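Designed helical repeat protein (Synthetic construct, PDB 5CWF) is a de novo designed helical repeat protein with no natural function, made in a computational exploration of possible repeat architectures. Local coordinates at residues Val106-Lys111 and Ala154-Asp159; Lys66-Glu71 and Glu116-Ile121; Lys7-Leu12 and Arg33-Ile38. All blocks are in the same frame, centred on the assembly; numbering follows the deposited sequence.

Contact 1 of 3, residues Val106-Lys111 and Ala154-Asp159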
# COMPACT_ATOMS: atom_id res chain seq x y z
N VAL A 106 -0.04 5.24 2.89
CA VAL A 106 0.53 4.22 3.76
C VAL A 106 1.96 4.61 4.11
O VAL A 106 2.41 4.36 5.21
CB VAL A 106 0.45 2.78 3.14
CG1 VAL A 106 -1.01 2.34 2.98
CG2 VAL A 106 1.21 2.66 1.84
N LEU A 107 2.67 5.28 3.21
CA LEU A 107 4.03 5.74 3.53
C LEU A 107 4.02 6.78 4.65
O LEU A 107 4.76 6.68 5.63
CB LEU A 107 4.69 6.35 2.29
CG LEU A 107 6.08 6.96 2.43
CD1 LEU A 107 7.08 5.99 3.00
CD2 LEU A 107 6.56 7.47 1.06
N LEU A 108 3.13 7.76 4.53
CA LEU A 108 3.03 8.79 5.54
C LEU A 108 2.58 8.19 6.88
O LEU A 108 3.11 8.53 7.94
CB LEU A 108 2.08 9.90 5.07
CG LEU A 108 1.99 11.15 5.94
CD1 LEU A 108 3.36 11.76 6.12
CD2 LEU A 108 1.05 12.14 5.29
N ALA A 109 1.61 7.28 6.83
CA ALA A 109 1.14 6.62 8.04
C ALA A 109 2.28 5.85 8.70
O ALA A 109 2.48 5.92 9.93
CB ALA A 109 -0.02 5.72 7.74
N ALA A 110 3.05 5.12 7.90
CA ALA A 110 4.20 4.37 8.45
C ALA A 110 5.27 5.31 9.02
O ALA A 110 6.02 4.93 9.93
CB ALA A 110 4.83 3.47 7.37
N LYS A 111 5.35 6.51 8.47
CA LYS A 111 6.37 7.48 8.87
C LYS A 111 5.98 8.25 10.12
O LYS A 111 6.84 8.70 10.89
CB LYS A 111 6.63 8.46 7.70
CG LYS A 111 7.74 9.46 7.90
CD LYS A 111 7.92 10.38 6.69
CE LYS A 111 8.32 9.61 5.43
NZ LYS A 111 8.58 10.51 4.26
N ALA A 154 -6.33 11.98 5.40
CA ALA A 154 -6.48 11.41 6.75
C ALA A 154 -5.15 11.02 7.35
O ALA A 154 -4.95 11.14 8.55
CB ALA A 154 -7.41 10.19 6.73
N ALA A 155 -4.26 10.48 6.53
CA ALA A 155 -2.92 10.17 6.99
C ALA A 155 -2.19 11.46 7.37
O ALA A 155 -1.49 11.52 8.39
CB ALA A 155 -2.16 9.41 5.92
N LYS A 156 -2.37 12.49 6.56
CA LYS A 156 -1.73 13.78 6.81
C LYS A 156 -2.23 14.42 8.11
O LYS A 156 -1.48 15.13 8.79
CB LYS A 156 -1.98 14.73 5.63
CG LYS A 156 -1.17 14.41 4.38
CD LYS A 156 -1.55 15.26 3.18
CE LYS A 156 -0.68 14.91 1.96
NZ LYS A 156 -0.99 15.73 0.74
N ASN A 157 -3.47 14.13 8.47
CA ASN A 157 -4.08 14.65 9.68
C ASN A 157 -4.01 13.69 10.87
O ASN A 157 -4.60 13.96 11.91
CB ASN A 157 -5.54 15.01 9.43
CG ASN A 157 -5.70 16.15 8.45
OD1 ASN A 157 -4.86 17.04 8.37
ND2 ASN A 157 -6.81 16.15 7.72
N ASN A 158 -3.31 12.56 10.69
CA ASN A 158 -3.22 11.52 11.71
C ASN A 158 -4.60 11.18 12.27
O ASN A 158 -4.83 11.19 13.47
CB ASN A 158 -2.25 11.94 12.84
CG ASN A 158 -1.53 10.75 13.46
OD1 ASN A 158 -1.00 9.88 12.75
ND2 ASN A 158 -1.52 10.69 14.78
N ASP A 159 -5.55 10.94 11.37
CA ASP A 159 -6.97 10.86 11.71
C ASP A 159 -7.51 9.44 11.48
O ASP A 159 -7.96 9.11 10.38
CB ASP A 159 -7.73 11.90 10.87
CG ASP A 159 -9.21 11.97 11.21
OD1 ASP A 159 -9.71 11.14 11.99
OD2 ASP A 159 -9.87 12.89 10.68
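Ala109 and Ala155 mark where the backbones of 106-111 and 154-159 come nearest, their CA atoms 5.5 Å apart. Each segment carries the C-terminal end of a helix, 93-111 on one side and 138-156 on the other, and two alanines at the meeting point allow so short a spacing. Ala155 directs its CB at the opposing helix, where it lies 4.4 Å from the backbone N of Ala109. No hydrogen bond links the segments; the contact is made by apolar packing.

Leu108 supplies most of its own side of that packing. Its CG stands opposite the backbone N (chi1 -173°), which carries the CD2 branch across to the other helix. CD2 of Leu108 sits 3.9 Å from the backbone C of Ala155 and 4.3 Å from CB of Ala155, and then presses on Lys156. There the fit is tight: CD2 of Leu108 is 3.3 Å from CG of Lys156, less than usual van der Waals distance for two carbons. The two side chains cross at about a right angle, the methyl bearing on the base of a lysine chain that runs on extended beyond CG, so the aliphatic part of an exposed residue borders the leucine.

Just past this point helix 138-156 ends in a Schellman motif. Asn158, with positive phi, is the C-prime residue; Asp159 N bonds to Ala154 O at 2.9 Å and Asn158 N to Ala155 O at 3.1 Å. The turn leads straight into helix 160-176, with Asp159 at its N-cap position and its OD2 hydrogen-bonded to Thr162 OG1. Ile121 of helix 115-134 packs against Ala109, Ala154 and Ala155, so a third helix closes over the two helix ends, while ND2 of Asn158 bonds to Asp114 OD2.

Contact 2 of 3, residues Lys66-Glu71 and Glu116-Ile121; sequences KNNDDE and EVAREI. With CA (calcium ion), chain H; CA (calcium ion), chain L.
The turn between helices 48-67 and 70-89 packs here against the first turns of helix 115-134, and Asn68 meets Ala118 there. Asn68 points its CB at the helix, and its amide ND2 lies 3.8 Å from CB of Ala118. This is a van der Waals contact; the polar partner of ND2 is Asp115 OD1, which also accepts a hydrogen bond from the backbone N of Asp69. One carboxylate oxygen, on the residue preceding 116-121, therefore takes two hydrogen bonds from the turn.

Short turns joining consecutive antiparallel helices recur along a helical repeat protein, and in this one the turn also carries two calcium ions. One is bound by Asn67 O at 2.2 Å, by Asn113 OD1 and by a water; the second is held by Asp70 OD2 at 2.2 Å together with Asp24 OD1 and two waters. Both sites thus bridge successive turns.

Further along, Arg119 is modelled in two conformers, so its contacts are less certain. In the one described here, CB of Glu71 lies at the edge of the guanidinium, near its plane and 3.9 Å from NH2 of Arg119. The arginine chain, extended as far as CD, bends at chi3 (-70°) to bring the group there, and its NE forms a salt bridge with Glu75 OE2. The Glu71 carboxylate turns away, OE2 pairing with Arg74 NH1.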
# COMPACT_ATOMS: atom_id res chain seq x y z
N LYS A 66 10.12 -0.95 10.58
CA LYS A 66 10.98 -0.31 11.56
C LYS A 66 10.20 0.41 12.66
O LYS A 66 10.61 0.39 13.82
CB LYS A 66 11.88 0.70 10.84
CG LYS A 66 12.84 1.48 11.71
CD LYS A 66 13.84 2.24 10.85
CE LYS A 66 14.20 3.59 11.45
NZ LYS A 66 13.11 4.61 11.29
N ASN A 67 9.09 1.03 12.29
CA ASN A 67 8.37 1.91 13.21
C ASN A 67 7.22 1.26 13.95
O ASN A 67 6.95 1.61 15.09
CB ASN A 67 7.84 3.14 12.46
CG ASN A 67 8.95 4.10 12.04
OD1 ASN A 67 10.05 4.04 12.56
ND2 ASN A 67 8.64 5.01 11.13
N ASN A 68 6.51 0.35 13.30
CA ASN A 68 5.25 -0.12 13.87
C ASN A 68 5.31 -1.48 14.57
O ASN A 68 6.26 -2.24 14.42
CB ASN A 68 4.19 -0.16 12.77
CG ASN A 68 3.91 1.22 12.21
OD1 ASN A 68 4.32 1.55 11.10
ND2 ASN A 68 3.21 2.04 12.98
N ASP A 69 4.27 -1.75 15.36
CA ASP A 69 4.00 -3.06 15.94
C ASP A 69 4.02 -4.15 14.87
O ASP A 69 3.71 -3.87 13.72
CB ASP A 69 2.64 -3.03 16.63
CG ASP A 69 2.29 -4.34 17.29
OD1 ASP A 69 3.15 -4.93 17.96
OD2 ASP A 69 1.13 -4.78 17.12
N ASP A 70 4.39 -5.37 15.26
CA ASP A 70 4.47 -6.49 14.29
C ASP A 70 3.19 -6.65 13.51
O ASP A 70 3.19 -6.80 12.28
CB ASP A 70 4.71 -7.83 15.00
CG ASP A 70 6.07 -7.95 15.61
OD1 ASP A 70 6.96 -7.12 15.30
OD2 ASP A 70 6.23 -8.88 16.42
N GLU A 71 2.07 -6.59 14.23
CA GLU A 71 0.80 -6.87 13.58
C GLU A 71 0.37 -5.71 12.67
O GLU A 71 -0.26 -5.93 11.64
CB GLU A 71 -0.25 -7.23 14.62
CG GLU A 71 0.00 -8.62 15.23
CD GLU A 71 -0.11 -9.75 14.19
OE1 GLU A 71 -1.18 -9.84 13.53
OE2 GLU A 71 0.88 -10.52 14.03
N GLU A 116 -2.27 3.00 15.47
CA GLU A 116 -3.71 2.94 15.20
C GLU A 116 -4.00 3.58 13.86
O GLU A 116 -4.80 3.07 13.06
CB GLU A 116 -4.50 3.62 16.34
CG GLU A 116 -6.04 3.64 16.16
CD GLU A 116 -6.73 2.42 16.77
OE1 GLU A 116 -6.19 1.30 16.62
OE2 GLU A 116 -7.80 2.59 17.40
N VAL A 117 -3.35 4.71 13.58
CA VAL A 117 -3.52 5.36 12.28
C VAL A 117 -2.96 4.49 11.16
O VAL A 117 -3.59 4.32 10.12
CB VAL A 117 -2.86 6.75 12.29
CG1 VAL A 117 -2.79 7.34 10.88
CG2 VAL A 117 -3.62 7.67 13.24
N ALA A 118 -1.79 3.90 11.38
CA ALA A 118 -1.18 3.08 10.35
C ALA A 118 -2.10 1.91 10.02
O ALA A 118 -2.31 1.59 8.85
CB ALA A 118 0.17 2.59 10.81
N ARG A 119 -2.68 1.30 11.05
CA ARG A 119 -3.58 0.17 10.82
C ARG A 119 -4.83 0.59 10.04
O ARG A 119 -5.27 -0.14 9.15
CB ARG A 119 -4.00 -0.44 12.15
CG ARG A 119 -5.19 -1.39 12.04
CD ARG A 119 -5.42 -2.18 13.33
NE ARG A 119 -4.37 -3.16 13.59
CZ ARG A 119 -4.34 -3.96 14.66
NH1 ARG A 119 -5.30 -3.90 15.58
NH2 ARG A 119 -3.34 -4.82 14.82
N GLU A 120 -5.42 1.72 10.39
CA GLU A 120 -6.67 2.13 9.74
C GLU A 120 -6.44 2.65 8.32
O GLU A 120 -7.28 2.48 7.46
CB GLU A 120 -7.41 3.18 10.55
CG GLU A 120 -7.90 2.72 11.95
CD GLU A 120 -8.67 1.40 11.98
OE1 GLU A 120 -9.27 1.01 10.97
OE2 GLU A 120 -8.75 0.79 13.06
N ILE A 121 -5.31 3.32 8.07
CA ILE A 121 -4.99 3.78 6.71
C ILE A 121 -4.76 2.56 5.81
O ILE A 121 -5.32 2.49 4.71
CB ILE A 121 -3.75 4.73 6.72
CG1 ILE A 121 -4.09 6.03 7.47
CG2 ILE A 121 -3.25 5.01 5.31
CD1 ILE A 121 -5.11 6.91 6.76
CA CA H . 8.24 -9.20 17.34
CA CA L . 6.80 2.87 16.95
O HOH W 1 10.13 -10.32 18.45
O HOH W 2 7.02 -10.65 18.64
O HOH W 3 9.04 3.43 16.95

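Contact 3 of 3, residues Lys7-Leu12 and Arg33-Ile38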
# COMPACT_ATOMS: atom_id res chain seq x y z
N LYS A 7 18.47 0.22 -3.79
CA LYS A 7 18.83 0.47 -2.39
C LYS A 7 17.70 0.13 -1.42
O LYS A 7 17.93 -0.48 -0.38
CB LYS A 7 19.23 1.94 -2.19
CG LYS A 7 20.69 2.25 -2.49
CD LYS A 7 21.00 3.74 -2.31
CE LYS A 7 20.65 4.24 -0.91
NZ LYS A 7 21.03 5.67 -0.70
N VAL A 8 16.48 0.53 -1.75
CA VAL A 8 15.34 0.22 -0.90
C VAL A 8 15.10 -1.29 -0.83
O VAL A 8 14.75 -1.81 0.23
CB VAL A 8 14.03 0.91 -1.39
CG1 VAL A 8 12.87 0.52 -0.51
CG2 VAL A 8 14.17 2.42 -1.39
N MET A 9 15.28 -1.98 -1.95
CA MET A 9 15.06 -3.43 -2.00
C MET A 9 16.07 -4.21 -1.16
O MET A 9 15.72 -5.20 -0.51
CB MET A 9 15.13 -3.94 -3.44
CG MET A 9 14.05 -3.44 -4.36
SD MET A 9 12.38 -3.80 -3.78
CE MET A 9 12.51 -5.55 -3.51
N GLU A 10 17.31 -3.74 -1.17
CA GLU A 10 18.35 -4.33 -0.35
C GLU A 10 18.00 -4.11 1.12
O GLU A 10 18.26 -4.98 1.97
CB GLU A 10 19.72 -3.74 -0.72
CG GLU A 10 20.22 -4.26 -2.07
CD GLU A 10 21.42 -3.49 -2.62
OE1 GLU A 10 21.75 -2.42 -2.06
OE2 GLU A 10 22.03 -3.96 -3.60
N ALA A 11 17.39 -2.97 1.43
CA ALA A 11 16.98 -2.68 2.81
C ALA A 11 15.81 -3.58 3.21
O ALA A 11 15.69 -4.00 4.38
CB ALA A 11 16.61 -1.22 2.97
N LEU A 12 14.91 -3.84 2.26
CA LEU A 12 13.80 -4.76 2.50
C LEU A 12 14.31 -6.16 2.77
O LEU A 12 13.79 -6.84 3.64
CB LEU A 12 12.85 -4.78 1.31
CG LEU A 12 11.92 -3.56 1.28
CD1 LEU A 12 11.26 -3.46 -0.10
CD2 LEU A 12 10.89 -3.65 2.38
N ARG A 33 6.60 -11.22 0.50
CA ARG A 33 5.56 -11.25 -0.53
C ARG A 33 5.40 -9.90 -1.23
O ARG A 33 5.24 -9.86 -2.44
CB ARG A 33 4.21 -11.68 0.06
CG ARG A 33 3.16 -11.94 -1.03
CD ARG A 33 1.94 -12.66 -0.47
NE ARG A 33 0.99 -11.76 0.19
CZ ARG A 33 0.03 -11.09 -0.44
NH1 ARG A 33 -0.10 -11.19 -1.76
NH2 ARG A 33 -0.80 -10.31 0.25
N ALA A 34 5.37 -8.81 -0.47
CA ALA A 34 5.24 -7.49 -1.05
C ALA A 34 6.44 -7.15 -1.93
O ALA A 34 6.28 -6.67 -3.04
CB ALA A 34 5.06 -6.43 0.07
N ALA A 35 7.64 -7.39 -1.41
CA ALA A 35 8.86 -7.16 -2.17
C ALA A 35 8.85 -7.96 -3.48
O ALA A 35 9.20 -7.44 -4.53
CB ALA A 35 10.08 -7.53 -1.35
N LYS A 36 8.41 -9.21 -3.42
CA LYS A 36 8.43 -10.05 -4.62
C LYS A 36 7.42 -9.55 -5.66
O LYS A 36 7.71 -9.56 -6.87
CB LYS A 36 8.12 -11.52 -4.27
CG LYS A 36 7.99 -12.42 -5.51
CD LYS A 36 7.94 -13.91 -5.15
CE LYS A 36 9.32 -14.44 -4.80
NZ LYS A 36 10.13 -14.79 -6.01
N GLU A 37 6.26 -9.12 -5.20
CA GLU A 37 5.25 -8.55 -6.08
C GLU A 37 5.78 -7.30 -6.81
O GLU A 37 5.56 -7.12 -8.01
CB GLU A 37 4.00 -8.23 -5.28
CG GLU A 37 2.76 -8.08 -6.12
CD GLU A 37 2.30 -9.38 -6.77
OE1 GLU A 37 1.61 -9.31 -7.80
OE2 GLU A 37 2.63 -10.46 -6.24
N ILE A 38 6.45 -6.43 -6.06
CA ILE A 38 7.03 -5.21 -6.61
C ILE A 38 8.05 -5.55 -7.69
O ILE A 38 8.06 -4.94 -8.76
CB ILE A 38 7.70 -4.37 -5.49
CG1 ILE A 38 6.62 -3.73 -4.62
CG2 ILE A 38 8.59 -3.27 -6.08
CD1 ILE A 38 7.14 -3.18 -3.28
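Met9 and Ala35 face each other end-on: the thioether chain of the methionine reaches across from helix 3-21 until its terminal methyl, CE, rests 3.8 Å from CB of Ala35 on helix 25-44. The methionine CB does not itself aim at the partner helix. Bends at chi2 (-56°) and chi3 (-53°) fold the chain over, and CE of Met9 consequently also comes within 3.9 Å of the carbonyl O of Ala35. The Met9 sulfur, set back from the methyl, only just reaches Ile38, SD lying 4.5 Å from CG2.

Leu12, one turn further along the first helix, approaches the same alanine from another quarter. Its CB does point at the opposing helix, and CD1 ends 4.4 Å from CB of Ala35, whose small methyl is thus met by two larger side chains. Beyond the pair, Leu12 reaches Val61 of helix 48-67 and Met9 reaches Val39.

The axes of the short segments approach to 10.9 Å with 153° between their directions. Two consecutive helices packed close to antiparallel form an alpha-helical hairpin, the element that repeats in alpha-helical repeat proteins such as this designed one.

Overall arrangement
Followed from the N terminus, the chain first closes contact 3, a short loop that pairs helix 3-21 with the next helix, 25-44. Contact 2 opens later, at the turn 66-71, and contact 1 opens at 106-111 before contact 2 has closed at 116-121; contact 1 then closes at 154-159. These two loops cross and touch: Ala110 O probably accepts a hydrogen bond from Asn67 ND2, and Asn158 packs on Val117. Contact 2 joins the 48-67/70-89 turn to helix 115-134, and contact 1 joins helix 93-111 to the end of helix 138-156. Contact 3 stands in series, its centre about 21 Å from that of contact 1 and about 19 Å from that of contact 2.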